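Local coordinates for ABC transporter substrate-binding protein (Staphylococcus aureus subsp. aureus NCTC 8325, PDB 3UN6) that probably serves as the substrate-binding component of an ABC-type import system, holding zinc in the structure, though its natural ligand is not established, at residues Val70-Asn73 against Asp77-Asp80; Pro143-Thr148 against Tyr169-Pro174. All coordinates share one frame; numbering follows the deposited sequence.

Interaction 1 of 2, residues Val70-Asn73 against Asp77-Asp80; sequences VKFN and DLMD. With PO4 (phosphate ion), chain D.
Phe72 turns its CG anti to its own carbonyl carbon (chi1 -68°), which carries the ring over to helix 75-83, where the helix backbone places CA and CB of Leu78 over one ring face. The evidence for a CH-pi contact is direct: Leu78 CA stands 3.8 Å from the centroid of the Phe72 ring and only 11° off the ring normal. Beside it Leu78 CB reaches Phe72 CG at 3.8 Å, and the two side chains run at about a right angle. With its CG anti to the backbone N, Leu78 also brings CD1 to 4.0 Å from Phe72 CD1. Asp77 adds the flank of the contact, its CB lying 3.8 Å from Phe72 CD2, with its carboxylate plane turned 63° from the ring. The carboxylate itself looks elsewhere: OD2 accepts from Asn74 ND2, and a water bound by Asn73 N at 2.7 Å reaches Asp77 OD2 in a weak bond of 3.4 Å. Lys71 points away from the helix, and its NZ donates to phosphate O3 at 3.0 Å, an ion shared with Lys266 and probably taken from the crystallisation liquor. Leu42 touches both Phe72 and Leu78. With no direct hydrogen bond between the segments, the join of strand 66-71 to helix 75-83 rests on apolar and CH-pi contact, with a single weak water link at one border.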
loop_
_atom_site.group_PDB
_atom_site.type_symbol
_atom_site.label_atom_id
_atom_site.label_comp_id
_atom_site.label_asym_id
_atom_site.label_seq_id
_atom_site.Cartn_x
_atom_site.Cartn_y
_atom_site.Cartn_z
ATOM N N VAL A 70 4.397 5.459 -13.662
ATOM C CA VAL A 70 4.168 4.272 -14.490
ATOM C C VAL A 70 3.197 3.318 -13.761
ATOM O O VAL A 70 3.519 2.791 -12.674
ATOM C CB VAL A 70 5.525 3.579 -14.775
ATOM C CG1 VAL A 70 5.362 2.376 -15.711
ATOM C CG2 VAL A 70 6.523 4.589 -15.358
ATOM N N LYS A 71 2.029 3.084 -14.364
ATOM C CA LYS A 71 0.966 2.270 -13.755
ATOM C C LYS A 71 1.028 0.771 -14.026
ATOM O O LYS A 71 1.254 0.343 -15.156
ATOM C CB LYS A 71 -0.408 2.765 -14.220
ATOM C CG LYS A 71 -1.556 2.080 -13.509
ATOM C CD LYS A 71 -2.926 2.601 -13.931
ATOM C CE LYS A 71 -3.311 2.081 -15.297
ATOM N NZ LYS A 71 -4.707 2.472 -15.606
ATOM N N PHE A 72 0.743 -0.011 -12.989
ATOM C CA PHE A 72 0.731 -1.474 -13.047
ATOM C C PHE A 72 -0.606 -1.953 -12.503
ATOM O O PHE A 72 -1.237 -1.248 -11.736
ATOM C CB PHE A 72 1.890 -2.037 -12.222
ATOM C CG PHE A 72 3.236 -1.740 -12.814
ATOM C CD1 PHE A 72 3.946 -0.613 -12.435
ATOM C CD2 PHE A 72 3.760 -2.565 -13.791
ATOM C CE1 PHE A 72 5.175 -0.307 -12.997
ATOM C CE2 PHE A 72 4.993 -2.281 -14.373
ATOM C CZ PHE A 72 5.708 -1.127 -13.968
ATOM N N ASN A 73 -1.053 -3.137 -12.931
ATOM C CA ASN A 73 -2.336 -3.706 -12.481
ATOM C C ASN A 73 -2.157 -4.759 -11.384
ATOM O O ASN A 73 -3.123 -5.191 -10.789
ATOM C CB ASN A 73 -3.064 -4.401 -13.642
ATOM C CG ASN A 73 -3.265 -3.505 -14.848
ATOM O OD1 ASN A 73 -3.103 -3.950 -16.001
ATOM N ND2 ASN A 73 -3.612 -2.239 -14.604
ATOM N N ASP A 77 4.251 -7.678 -11.559
ATOM C CA ASP A 77 4.729 -6.850 -12.685
ATOM C C ASP A 77 5.472 -5.607 -12.204
ATOM O O ASP A 77 6.499 -5.209 -12.767
ATOM C CB ASP A 77 3.577 -6.384 -13.549
ATOM C CG ASP A 77 3.003 -7.477 -14.400
ATOM O OD1 ASP A 77 3.591 -8.579 -14.424
ATOM O OD2 ASP A 77 1.960 -7.224 -15.050
ATOM N N LEU A 78 4.930 -4.975 -11.180
ATOM C CA LEU A 78 5.553 -3.778 -10.625
ATOM C C LEU A 78 6.967 -4.100 -10.046
ATOM O O LEU A 78 7.944 -3.389 -10.339
ATOM C CB LEU A 78 4.627 -3.121 -9.604
ATOM C CG LEU A 78 5.160 -1.893 -8.861
ATOM C CD1 LEU A 78 3.991 -0.950 -8.421
ATOM C CD2 LEU A 78 6.015 -2.274 -7.670
HETATM N N MSE A 79 7.078 -5.159 -9.257
HETATM C CA MSE A 79 8.380 -5.561 -8.677
HETATM C C MSE A 79 9.418 -5.955 -9.756
HETATM O O MSE A 79 10.597 -5.650 -9.617
HETATM C CB MSE A 79 8.198 -6.705 -7.666
HETATM C CG MSE A 79 7.461 -6.304 -6.397
HETATM SE SE MSE A 79 8.266 -4.719 -5.505
HETATM C CE MSE A 79 10.110 -5.413 -5.298
ATOM N N ASP A 80 8.984 -6.628 -10.818
ATOM C CA ASP A 80 9.900 -6.965 -11.936
ATOM C C ASP A 80 10.472 -5.706 -12.603
ATOM O O ASP A 80 11.668 -5.652 -12.928
ATOM C CB ASP A 80 9.185 -7.789 -12.977
ATOM C CG ASP A 80 8.731 -9.123 -12.444
ATOM O OD1 ASP A 80 9.310 -9.569 -11.433
ATOM O OD2 ASP A 80 7.800 -9.723 -13.031
HETATM P P PO4 D . -5.785 2.574 -19.204
HETATM O O1 PO4 D . -7.289 2.637 -19.066
HETATM O O2 PO4 D . -5.189 3.881 -18.748
HETATM O O3 PO4 D . -5.239 1.467 -18.341
HETATM O O4 PO4 D . -5.447 2.350 -20.659
HETATM O O HOH W 1 0.611 -4.164 -14.846
#

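Interaction 2 of 2, residues Pro143-Thr148 against Tyr169-Pro174; sequences PHRYST and YHEMSP. With PO4 (phosphate ion), chain F; PO4 (phosphate ion), chain E.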
loop_
_atom_site.group_PDB
_atom_site.type_symbol
_atom_site.label_atom_id
_atom_site.label_comp_id
_atom_site.label_asym_id
_atom_site.label_seq_id
_atom_site.Cartn_x
_atom_site.Cartn_y
_atom_site.Cartn_z
ATOM N N PRO A 143 -3.610 -9.377 -2.020
ATOM C CA PRO A 143 -2.869 -8.879 -3.192
ATOM C C PRO A 143 -1.529 -9.588 -3.485
ATOM O O PRO A 143 -1.064 -9.612 -4.628
ATOM C CB PRO A 143 -2.662 -7.387 -2.877
ATOM C CG PRO A 143 -3.411 -7.113 -1.633
ATOM C CD PRO A 143 -3.665 -8.394 -0.936
ATOM N N HIS A 144 -0.925 -10.146 -2.450
ATOM C CA HIS A 144 0.335 -10.867 -2.545
ATOM C C HIS A 144 0.528 -11.602 -1.216
ATOM O O HIS A 144 0.021 -11.159 -0.185
ATOM C CB HIS A 144 1.517 -9.898 -2.750
ATOM C CG HIS A 144 2.743 -10.556 -3.300
ATOM N ND1 HIS A 144 3.645 -11.240 -2.512
ATOM C CD2 HIS A 144 3.197 -10.663 -4.571
ATOM C CE1 HIS A 144 4.605 -11.734 -3.278
ATOM N NE2 HIS A 144 4.358 -11.395 -4.532
ATOM N N ARG A 145 1.232 -12.725 -1.232
ATOM C CA ARG A 145 1.513 -13.432 0.034
ATOM C C ARG A 145 2.319 -12.548 1.028
ATOM O O ARG A 145 2.171 -12.679 2.226
ATOM C CB ARG A 145 2.228 -14.748 -0.215
ATOM C CG ARG A 145 3.531 -14.664 -0.977
ATOM C CD ARG A 145 3.891 -16.066 -1.427
ATOM N NE ARG A 145 5.129 -16.134 -2.177
ATOM C CZ ARG A 145 5.263 -15.809 -3.460
ATOM N NH1 ARG A 145 4.243 -15.318 -4.158
ATOM N NH2 ARG A 145 6.444 -15.947 -4.035
ATOM N N TYR A 146 3.174 -11.670 0.517
ATOM C CA TYR A 146 3.953 -10.774 1.373
ATOM C C TYR A 146 3.227 -9.459 1.405
ATOM O O TYR A 146 3.541 -8.529 0.647
ATOM C CB TYR A 146 5.398 -10.637 0.870
ATOM C CG TYR A 146 6.058 -11.997 0.662
ATOM C CD1 TYR A 146 6.116 -12.922 1.699
ATOM C CD2 TYR A 146 6.648 -12.338 -0.554
ATOM C CE1 TYR A 146 6.710 -14.171 1.519
ATOM C CE2 TYR A 146 7.236 -13.586 -0.740
ATOM C CZ TYR A 146 7.269 -14.488 0.308
ATOM O OH TYR A 146 7.848 -15.725 0.143
ATOM N N SER A 147 2.235 -9.381 2.284
ATOM C CA SER A 147 1.420 -8.194 2.387
ATOM C C SER A 147 0.879 -8.021 3.781
ATOM O O SER A 147 0.752 -8.980 4.512
ATOM C CB SER A 147 0.255 -8.260 1.399
ATOM O OG SER A 147 -0.686 -9.302 1.700
ATOM N N THR A 148 0.601 -6.777 4.137
ATOM C CA THR A 148 -0.043 -6.434 5.403
ATOM C C THR A 148 -1.466 -7.032 5.438
ATOM O O THR A 148 -2.014 -7.295 6.487
ATOM C CB THR A 148 -0.070 -4.908 5.559
ATOM O OG1 THR A 148 1.272 -4.453 5.722
ATOM C CG2 THR A 148 -0.930 -4.420 6.781
ATOM N N TYR A 169 -5.576 -18.606 1.776
ATOM C CA TYR A 169 -5.286 -17.392 1.023
ATOM C C TYR A 169 -5.020 -17.579 -0.441
ATOM O O TYR A 169 -4.347 -18.519 -0.848
ATOM C CB TYR A 169 -4.121 -16.676 1.685
ATOM C CG TYR A 169 -4.463 -16.371 3.107
ATOM C CD1 TYR A 169 -5.332 -15.315 3.423
ATOM C CD2 TYR A 169 -3.986 -17.164 4.141
ATOM C CE1 TYR A 169 -5.679 -15.045 4.739
ATOM C CE2 TYR A 169 -4.319 -16.885 5.463
ATOM C CZ TYR A 169 -5.177 -15.830 5.758
ATOM O OH TYR A 169 -5.533 -15.544 7.082
ATOM N N HIS A 170 -5.537 -16.643 -1.232
ATOM C CA HIS A 170 -5.418 -16.708 -2.678
ATOM C C HIS A 170 -4.953 -15.383 -3.249
ATOM O O HIS A 170 -5.665 -14.381 -3.179
ATOM C CB HIS A 170 -6.762 -17.118 -3.271
ATOM C CG HIS A 170 -7.269 -18.413 -2.715
ATOM N ND1 HIS A 170 -6.892 -19.638 -3.222
ATOM C CD2 HIS A 170 -8.055 -18.676 -1.644
ATOM C CE1 HIS A 170 -7.459 -20.597 -2.512
ATOM N NE2 HIS A 170 -8.165 -20.039 -1.544
ATOM N N GLU A 171 -3.753 -15.396 -3.820
ATOM C CA GLU A 171 -3.151 -14.189 -4.386
ATOM C C GLU A 171 -3.847 -13.754 -5.666
ATOM O O GLU A 171 -4.111 -14.562 -6.540
ATOM C CB GLU A 171 -1.666 -14.426 -4.677
ATOM C CG GLU A 171 -0.777 -14.523 -3.423
ATOM C CD GLU A 171 0.634 -14.998 -3.758
ATOM O OE1 GLU A 171 1.596 -14.224 -3.618
ATOM O OE2 GLU A 171 0.769 -16.145 -4.193
HETATM N N MSE A 172 -4.147 -12.472 -5.767
HETATM C CA MSE A 172 -4.745 -11.952 -6.986
HETATM C C MSE A 172 -4.597 -10.441 -7.043
HETATM O O MSE A 172 -4.290 -9.806 -6.052
HETATM C CB MSE A 172 -6.210 -12.366 -7.102
HETATM C CG MSE A 172 -7.099 -11.834 -6.006
HETATM SE SE MSE A 172 -8.922 -12.574 -6.201
HETATM C CE MSE A 172 -8.531 -14.468 -5.871
ATOM N N SER A 173 -4.757 -9.873 -8.225
ATOM C CA SER A 173 -4.671 -8.422 -8.353
ATOM C C SER A 173 -5.886 -7.787 -7.661
ATOM O O SER A 173 -6.960 -8.376 -7.601
ATOM C CB SER A 173 -4.626 -8.007 -9.824
ATOM O OG SER A 173 -5.762 -8.480 -10.492
ATOM N N PRO A 174 -5.707 -6.592 -7.104
ATOM C CA PRO A 174 -6.815 -5.904 -6.453
ATOM C C PRO A 174 -8.054 -5.772 -7.349
ATOM O O PRO A 174 -9.171 -6.087 -6.894
ATOM C CB PRO A 174 -6.214 -4.523 -6.132
ATOM C CG PRO A 174 -4.751 -4.808 -5.979
ATOM C CD PRO A 174 -4.443 -5.848 -6.989
HETATM P P PO4 F . 5.578 -13.598 -7.022
HETATM O O1 PO4 F . 4.156 -13.969 -6.689
HETATM O O2 PO4 F . 5.919 -12.238 -6.471
HETATM O O3 PO4 F . 6.525 -14.587 -6.386
HETATM O O4 PO4 F . 5.741 -13.644 -8.519
HETATM P P PO4 E . 9.493 -17.503 -2.181
HETATM O O1 PO4 E . 9.143 -18.550 -3.205
HETATM O O2 PO4 E . 8.332 -16.554 -2.017
HETATM O O3 PO4 E . 9.772 -18.179 -0.857
HETATM O O4 PO4 E . 10.699 -16.705 -2.604
#
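The charged contact centres on Glu171 OE1, which accepts two hydrogen bonds from Arg145. The backbone N of Arg145 lies 2.8 Å from Glu171 OE1 and comes in from above the carboxylate plane, 36° out of it. The second bond belongs to a salt bridge: Arg145 NH1 meets the syn lone pair of Glu171 OE1 at 2.9 Å, close to the guanidinium plane. The guanidinium approaches with its plane nearly perpendicular to the carboxylate, at 89°. Arg145 CG sits between its backbone N and carbonyl carbon (chi1 57°), and the extended chain beyond it brings NH1 back to the same oxygen that holds its N.

Among van der Waals and CH contacts, Glu171 OE1 also stands over one face of the His144 ring, above its centre, and Pro143 CA makes a CA-H...O contact with Met172 O at 3.3 Å.

Hydrogen bonds within 143-148 fix the loop. Tyr146 N donates to His144 ND1 at 3.1 Å in the ring plane, which leaves NE2 as the donor toward phosphate. Ser147 OG donates to His144 O at 2.7 Å and also caps Tyr150 N, in the N-cap position of helix 148-159.

Anion contacts make up the last group. His144 NE2 donates to O2 of one phosphate at 2.6 Å, Arg145 NH1 and NH2 grip the same ion, and NE and NH2 hold a second one; both ions are probably from the crystallisation liquor. The side chain of Pro143 lies about 4 Å from a bound zinc ion. Strand 138-142, helix 148-159 and the parallel strand 167-171 form a beta-alpha-beta crossover, consistent with membership of the periplasmic-binding-protein clan.

How the interactions relate
Interaction 1 closes before interaction 2 opens along the chain, and their centres lie 15 Å apart. They belong to different sheets: residues 70-73 end strand 66-71, at the edge of the five-stranded sheet, whereas in the six-stranded one 143-148 follows strand 138-142, and 169-174 includes the end of the parallel strand 167-171 and runs beyond it. The two meet directly where Asn73 O packs against Ser173 CB at 3.3 Å, and Leu42 touches Phe72, Leu78 and Pro174. Each contact has a bound zinc nearby. This placement is consistent with strand-end loops from two lobes facing one another across a binding cleft, as in relatives of this clan.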